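Polyketide synthase type I (Bacillus amyloliquefaciens, PDB 5KKU) holds, in this N-terminal piece, a double-hotdog dehydratase domain of the difficidin assembly line, which probably removes water from the growing polyketide chain. Local coordinates at residues Asp198-Ala203 and Phe263-Arg268; Leu76-Thr81 and Trp87-Thr92. All blocks are in the same frame, centred on the assembly; numbering follows the deposited sequence.

Contact 1 (Asp198-Ala203 and Phe263-Arg268)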
loop_
_atom_site.group_PDB
_atom_site.type_symbol
_atom_site.label_atom_id
_atom_site.label_comp_id
_atom_site.label_asym_id
_atom_site.label_seq_id
_atom_site.Cartn_x
_atom_site.Cartn_y
_atom_site.Cartn_z
ATOM N N ASP A 198 -0.885 -3.506 1.169
ATOM C CA ASP A 198 -1.860 -3.026 2.127
ATOM C C ASP A 198 -1.569 -3.463 3.550
ATOM O O ASP A 198 -1.467 -2.670 4.399
ATOM C CB ASP A 198 -3.233 -3.470 1.692
ATOM C CG ASP A 198 -4.331 -2.936 2.539
ATOM O OD1 ASP A 198 -4.582 -1.748 2.564
ATOM O OD2 ASP A 198 -4.969 -3.707 3.185
ATOM N N ALA A 199 -1.436 -4.753 3.773
ATOM C CA ALA A 199 -1.122 -5.274 5.086
ATOM C C ALA A 199 0.178 -4.750 5.649
ATOM O O ALA A 199 0.284 -4.601 6.828
ATOM C CB ALA A 199 -1.114 -6.775 5.107
ATOM N N SER A 200 1.134 -4.490 4.797
ATOM C CA SER A 200 2.401 -3.964 5.221
ATOM C C SER A 200 2.354 -2.543 5.735
ATOM O O SER A 200 3.156 -2.177 6.507
ATOM C CB SER A 200 3.430 -4.089 4.131
ATOM O OG SER A 200 3.660 -5.404 3.841
ATOM N N THR A 201 1.390 -1.770 5.266
ATOM C CA THR A 201 1.175 -0.444 5.790
ATOM C C THR A 201 0.715 -0.433 7.221
ATOM O O THR A 201 0.648 0.589 7.803
ATOM C CB THR A 201 0.211 0.431 4.998
ATOM O OG1 THR A 201 -1.124 0.035 5.226
ATOM C CG2 THR A 201 0.509 0.419 3.607
ATOM N N LEU A 202 0.452 -1.597 7.764
ATOM C CA LEU A 202 0.062 -1.770 9.120
ATOM C C LEU A 202 1.240 -1.958 10.023
ATOM O O LEU A 202 1.073 -2.188 11.159
ATOM C CB LEU A 202 -0.863 -2.957 9.236
ATOM C CG LEU A 202 -2.234 -2.795 8.616
ATOM C CD1 LEU A 202 -3.062 -4.037 8.708
ATOM C CD2 LEU A 202 -2.977 -1.677 9.287
ATOM N N ALA A 203 2.437 -1.854 9.490
ATOM C CA ALA A 203 3.653 -1.919 10.300
ATOM C C ALA A 203 3.711 -0.949 11.476
ATOM O O ALA A 203 3.382 0.192 11.364
ATOM C CB ALA A 203 4.876 -1.756 9.441
ATOM N N PHE A 263 9.584 0.694 6.802
ATOM C CA PHE A 263 9.468 -0.722 6.989
ATOM C C PHE A 263 10.331 -1.405 5.972
ATOM O O PHE A 263 10.616 -0.820 4.973
ATOM C CB PHE A 263 7.997 -1.239 7.021
ATOM C CG PHE A 263 7.240 -1.164 5.718
ATOM C CD1 PHE A 263 7.434 -2.071 4.709
ATOM C CD2 PHE A 263 6.280 -0.211 5.534
ATOM C CE1 PHE A 263 6.716 -2.000 3.540
ATOM C CE2 PHE A 263 5.580 -0.139 4.375
ATOM C CZ PHE A 263 5.803 -1.038 3.375
ATOM N N THR A 264 10.750 -2.631 6.226
ATOM C CA THR A 264 11.450 -3.425 5.244
ATOM C C THR A 264 10.768 -4.751 5.094
ATOM O O THR A 264 10.409 -5.336 6.059
ATOM C CB THR A 264 12.922 -3.676 5.628
ATOM O OG1 THR A 264 13.563 -2.448 5.924
ATOM C CG2 THR A 264 13.656 -4.434 4.537
ATOM N N ILE A 265 10.613 -5.235 3.882
ATOM C CA ILE A 265 9.968 -6.502 3.638
ATOM C C ILE A 265 11.001 -7.540 3.328
ATOM O O ILE A 265 11.710 -7.397 2.399
ATOM C CB ILE A 265 8.919 -6.418 2.514
ATOM C CG1 ILE A 265 7.900 -5.322 2.762
ATOM C CG2 ILE A 265 8.163 -7.699 2.436
ATOM C CD1 ILE A 265 6.770 -5.268 1.781
ATOM N N TYR A 266 11.063 -8.562 4.143
ATOM C CA TYR A 266 11.983 -9.669 3.983
ATOM C C TYR A 266 11.346 -10.938 3.445
ATOM O O TYR A 266 10.195 -11.134 3.645
ATOM C CB TYR A 266 12.629 -9.975 5.316
ATOM C CG TYR A 266 13.582 -8.936 5.775
ATOM C CD1 TYR A 266 14.861 -8.844 5.262
ATOM C CD2 TYR A 266 13.195 -8.021 6.730
ATOM C CE1 TYR A 266 15.707 -7.873 5.702
ATOM C CE2 TYR A 266 14.039 -7.059 7.167
ATOM C CZ TYR A 266 15.279 -6.976 6.649
ATOM O OH TYR A 266 16.037 -6.001 7.122
ATOM N N ASP A 267 12.103 -11.624 2.680
ATOM C CA ASP A 267 11.848 -12.910 2.755
ATOM C C ASP A 267 12.455 -13.406 4.055
ATOM O O ASP A 267 13.018 -12.856 4.923
ATOM C CB ASP A 267 12.180 -13.721 1.501
ATOM C CG ASP A 267 13.658 -13.897 1.247
ATOM O OD1 ASP A 267 14.444 -13.774 2.163
ATOM O OD2 ASP A 267 14.034 -14.198 0.116
ATOM N N ARG A 268 12.144 -14.679 4.016
ATOM C CA ARG A 268 12.324 -15.713 4.972
ATOM C C ARG A 268 13.746 -16.134 5.184
ATOM O O ARG A 268 14.138 -16.343 6.294
ATOM C CB ARG A 268 11.515 -16.907 4.518
ATOM C CG ARG A 268 11.623 -18.132 5.356
ATOM C CD ARG A 268 11.216 -17.895 6.776
ATOM N NE ARG A 268 11.829 -18.896 7.581
ATOM C CZ ARG A 268 11.319 -19.434 8.667
ATOM N NH1 ARG A 268 12.013 -20.333 9.318
ATOM N NH2 ARG A 268 10.139 -19.068 9.110
#

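Contact 2 (Leu76-Thr81 and Trp87-Thr92)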
loop_
_atom_site.group_PDB
_atom_site.type_symbol
_atom_site.label_atom_id
_atom_site.label_comp_id
_atom_site.label_asym_id
_atom_site.label_seq_id
_atom_site.Cartn_x
_atom_site.Cartn_y
_atom_site.Cartn_z
ATOM N N LEU A 76 -8.622 4.578 -14.940
ATOM C CA LEU A 76 -7.508 5.324 -14.431
ATOM C C LEU A 76 -6.553 5.735 -15.547
ATOM O O LEU A 76 -6.343 5.035 -16.469
ATOM C CB LEU A 76 -6.780 4.476 -13.399
ATOM C CG LEU A 76 -7.323 4.445 -11.990
ATOM C CD1 LEU A 76 -8.783 4.080 -11.932
ATOM C CD2 LEU A 76 -6.487 3.570 -11.105
ATOM N N TYR A 77 -5.983 6.906 -15.463
ATOM C CA TYR A 77 -5.025 7.380 -16.445
ATOM C C TYR A 77 -3.648 7.606 -15.807
ATOM O O TYR A 77 -3.478 8.488 -15.031
ATOM C CB TYR A 77 -5.535 8.641 -17.128
ATOM C CG TYR A 77 -6.890 8.522 -17.750
ATOM C CD1 TYR A 77 -7.076 7.787 -18.871
ATOM C CD2 TYR A 77 -7.985 9.139 -17.206
ATOM C CE1 TYR A 77 -8.298 7.671 -19.440
ATOM C CE2 TYR A 77 -9.213 9.035 -17.782
ATOM C CZ TYR A 77 -9.352 8.286 -18.907
ATOM O OH TYR A 77 -10.530 8.148 -19.508
ATOM N N VAL A 78 -2.691 6.763 -16.143
ATOM C CA VAL A 78 -1.340 6.879 -15.624
ATOM C C VAL A 78 -0.442 7.607 -16.597
ATOM O O VAL A 78 -0.178 7.131 -17.657
ATOM C CB VAL A 78 -0.724 5.525 -15.237
ATOM C CG1 VAL A 78 0.579 5.716 -14.543
ATOM C CG2 VAL A 78 -1.612 4.746 -14.328
ATOM N N THR A 79 0.055 8.748 -16.223
ATOM C CA THR A 79 0.808 9.568 -17.143
ATOM C C THR A 79 2.261 9.717 -16.750
ATOM O O THR A 79 2.568 10.257 -15.737
ATOM C CB THR A 79 0.183 10.969 -17.259
ATOM O OG1 THR A 79 -1.095 10.859 -17.828
ATOM C CG2 THR A 79 1.005 11.887 -18.112
ATOM N N PHE A 80 3.150 9.222 -17.578
ATOM C CA PHE A 80 4.575 9.403 -17.371
ATOM C C PHE A 80 5.062 10.685 -18.026
ATOM O O PHE A 80 4.891 10.865 -19.196
ATOM C CB PHE A 80 5.332 8.221 -17.904
ATOM C CG PHE A 80 5.126 6.964 -17.123
ATOM C CD1 PHE A 80 3.995 6.197 -17.289
ATOM C CD2 PHE A 80 6.063 6.534 -16.244
ATOM C CE1 PHE A 80 3.800 5.057 -16.552
ATOM C CE2 PHE A 80 5.871 5.392 -15.526
ATOM C CZ PHE A 80 4.739 4.655 -15.680
ATOM N N THR A 81 5.672 11.578 -17.289
ATOM C CA THR A 81 6.165 12.801 -17.850
ATOM C C THR A 81 7.641 12.895 -17.565
ATOM O O THR A 81 8.037 12.812 -16.446
ATOM C CB THR A 81 5.475 13.992 -17.196
ATOM O OG1 THR A 81 4.106 14.028 -17.571
ATOM C CG2 THR A 81 6.135 15.313 -17.550
ATOM N N TRP A 87 11.305 10.464 -13.913
ATOM C CA TRP A 87 10.020 10.732 -14.522
ATOM C C TRP A 87 8.973 11.100 -13.511
ATOM O O TRP A 87 8.881 10.489 -12.505
ATOM C CB TRP A 87 9.555 9.517 -15.292
ATOM C CG TRP A 87 10.342 9.308 -16.451
ATOM C CD1 TRP A 87 10.133 9.822 -17.640
ATOM C CD2 TRP A 87 11.515 8.540 -16.534
ATOM N NE1 TRP A 87 11.082 9.432 -18.485
ATOM C CE2 TRP A 87 11.973 8.648 -17.818
ATOM C CE3 TRP A 87 12.247 7.815 -15.622
ATOM C CZ2 TRP A 87 13.108 8.023 -18.247
ATOM C CZ3 TRP A 87 13.348 7.207 -16.026
ATOM C CH2 TRP A 87 13.789 7.301 -17.338
ATOM N N LYS A 88 8.148 12.073 -13.801
ATOM C CA LYS A 88 7.034 12.313 -12.955
ATOM C C LYS A 88 5.877 11.443 -13.360
ATOM O O LYS A 88 5.609 11.248 -14.496
ATOM C CB LYS A 88 6.640 13.762 -12.944
ATOM C CG LYS A 88 5.541 14.113 -11.968
ATOM C CD LYS A 88 4.962 15.447 -12.361
ATOM C CE LYS A 88 3.718 15.832 -11.588
ATOM N NZ LYS A 88 4.025 16.124 -10.179
ATOM N N VAL A 89 5.201 10.889 -12.378
ATOM C CA VAL A 89 4.060 10.069 -12.632
ATOM C C VAL A 89 2.822 10.551 -11.911
ATOM O O VAL A 89 2.836 10.827 -10.754
ATOM C CB VAL A 89 4.325 8.612 -12.288
ATOM C CG1 VAL A 89 3.092 7.775 -12.507
ATOM C CG2 VAL A 89 5.459 8.078 -13.105
ATOM N N GLU A 90 1.718 10.612 -12.615
ATOM C CA GLU A 90 0.472 10.967 -11.987
ATOM C C GLU A 90 -0.644 10.054 -12.403
ATOM O O GLU A 90 -0.747 9.717 -13.557
ATOM C CB GLU A 90 0.109 12.390 -12.305
ATOM C CG GLU A 90 0.977 13.389 -11.609
ATOM C CD GLU A 90 0.693 14.790 -12.052
ATOM O OE1 GLU A 90 0.302 15.614 -11.225
ATOM O OE2 GLU A 90 0.846 15.048 -13.250
ATOM N N ILE A 91 -1.475 9.702 -11.460
ATOM C CA ILE A 91 -2.633 8.893 -11.719
ATOM C C ILE A 91 -3.927 9.651 -11.465
ATOM O O ILE A 91 -4.175 10.177 -10.421
ATOM C CB ILE A 91 -2.609 7.634 -10.891
ATOM C CG1 ILE A 91 -1.345 6.860 -11.132
ATOM C CG2 ILE A 91 -3.837 6.811 -11.182
ATOM C CD1 ILE A 91 -1.278 5.622 -10.335
ATOM N N THR A 92 -4.774 9.712 -12.453
ATOM C CA THR A 92 -6.075 10.276 -12.256
ATOM C C THR A 92 -7.091 9.222 -12.613
ATOM O O THR A 92 -6.739 8.217 -13.101
ATOM C CB THR A 92 -6.293 11.526 -13.114
ATOM O OG1 THR A 92 -6.124 11.198 -14.472
ATOM C CG2 THR A 92 -5.364 12.539 -12.751
#

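Contact 1 (Asp198-Ala203 and Phe263-Arg268)
S200, in the last part of helix 194-200, and A203, in the turn that follows, face F263 and I265 of strand 258-266, the backbones coming nearest at A203 and F263, whose CA atoms are 6.8 Å apart. No hydrogen bond crosses between the segments. From S200 to A203 the chain makes a type I beta turn, with A203 N bonded to S200 O, and the T201 hydroxyl folds back onto D198 O at 2.8 Å from OG1 to O, in the carbonyl plane.

The contact centres on the F263 ring. Its CG sits between the backbone N and the carbonyl carbon (chi1 69°), a torsion that turns the ring toward S200. S200 O lies over one ring face, 3.7 Å above the plane and displaced toward the rim, while S200 CB approaches CE1 and CZ of F263, 3.9 Å from CZ. At the base of the ring, A203 CB meets F263 CB at 4.0 Å. Two residues farther along the strand, the CD1 methyl of I265 reaches S200 OG at 3.7 Å, an apolar touch on a hydroxyl whose hydrogen bonds are made with F196 O and T239 OG1. S200 thus keeps its polar partners on its own helix and on strand 236-248 while offering CB and its carbonyl to the ring.

The same helix carries D198, the predicted proton donor of the dehydratase, whose OD2 is hydrogen-bonded to H155 NE2. The packing of helix 194-200 on strand 258-266 is consistent with the hotdog fold, in which a curved antiparallel sheet wraps round a helix, here the predicted C-terminal hotdog of the dehydratase.

Contact 2 (Leu76-Thr81 and Trp87-Thr92)
L76-T81 and W87-T92 run antiparallel as the two arms of a hairpin, their axes 4.7 Å apart at closest approach and 163° between directions, joined by six backbone hydrogen bonds at the pairs Y77-T92, T79-E90 and T81-K88. V78-I91 and F80-V89 are the non-hydrogen-bonded pairs between them.

The side chains of V78, F80, V89 and I91 share one face. V78 CG2 lies beside I91 CG1 at 3.8 Å, both chains pointing the same way, and V78 CG1 reaches diagonally to V89 CG1, also at 3.8 Å. With CG1 of V89 anti to the backbone N (chi1 178°), V89 CG2 is left beside that N and lies against CD2 of the F80 ring at 3.5 Å. Helix 37-49 covers this face, with M41 and L45 on V78 and L42 on V89 and I91; the F80 ring meets that of Y49.

On the other face T92 OG1 comes to the edge of the Y77 ring, near its plane, and is 3.7 Å from Y77 CB. The Y77 hydroxyl is hydrogen-bonded to E94, and that of T79 to T10 on strand 9-15. K88 NZ and E90 OE1 form a long ion pair of 3.9 Å along one strand.

The chemistry is therefore divided: an apolar face packs against the helix, and the opposite one carries hydroxyls and charges.

Overall arrangement
From the N terminus the chain first reaches contact 2, where 76-81 and 87-92 close a short hairpin loop within the predicted N-terminal hotdog fold. It then passes through the rest of that fold and into the C-terminal one before contact 1 opens at 198-203, closing a loop of 59 residues when strand 258-266 returns to helix 194-200. The two loops follow in series and neither nest nor cross. The centres of contact 1 and contact 2 lie about 26 Å apart, on opposite sides of the chain's centre. The nearest atoms of contact 1 and contact 2 are about 15 Å apart. Strand pairing between 55-62 and 219-229 links the two hotdog halves. Contact 2 is strand to strand; contact 1 joins helix to sheet.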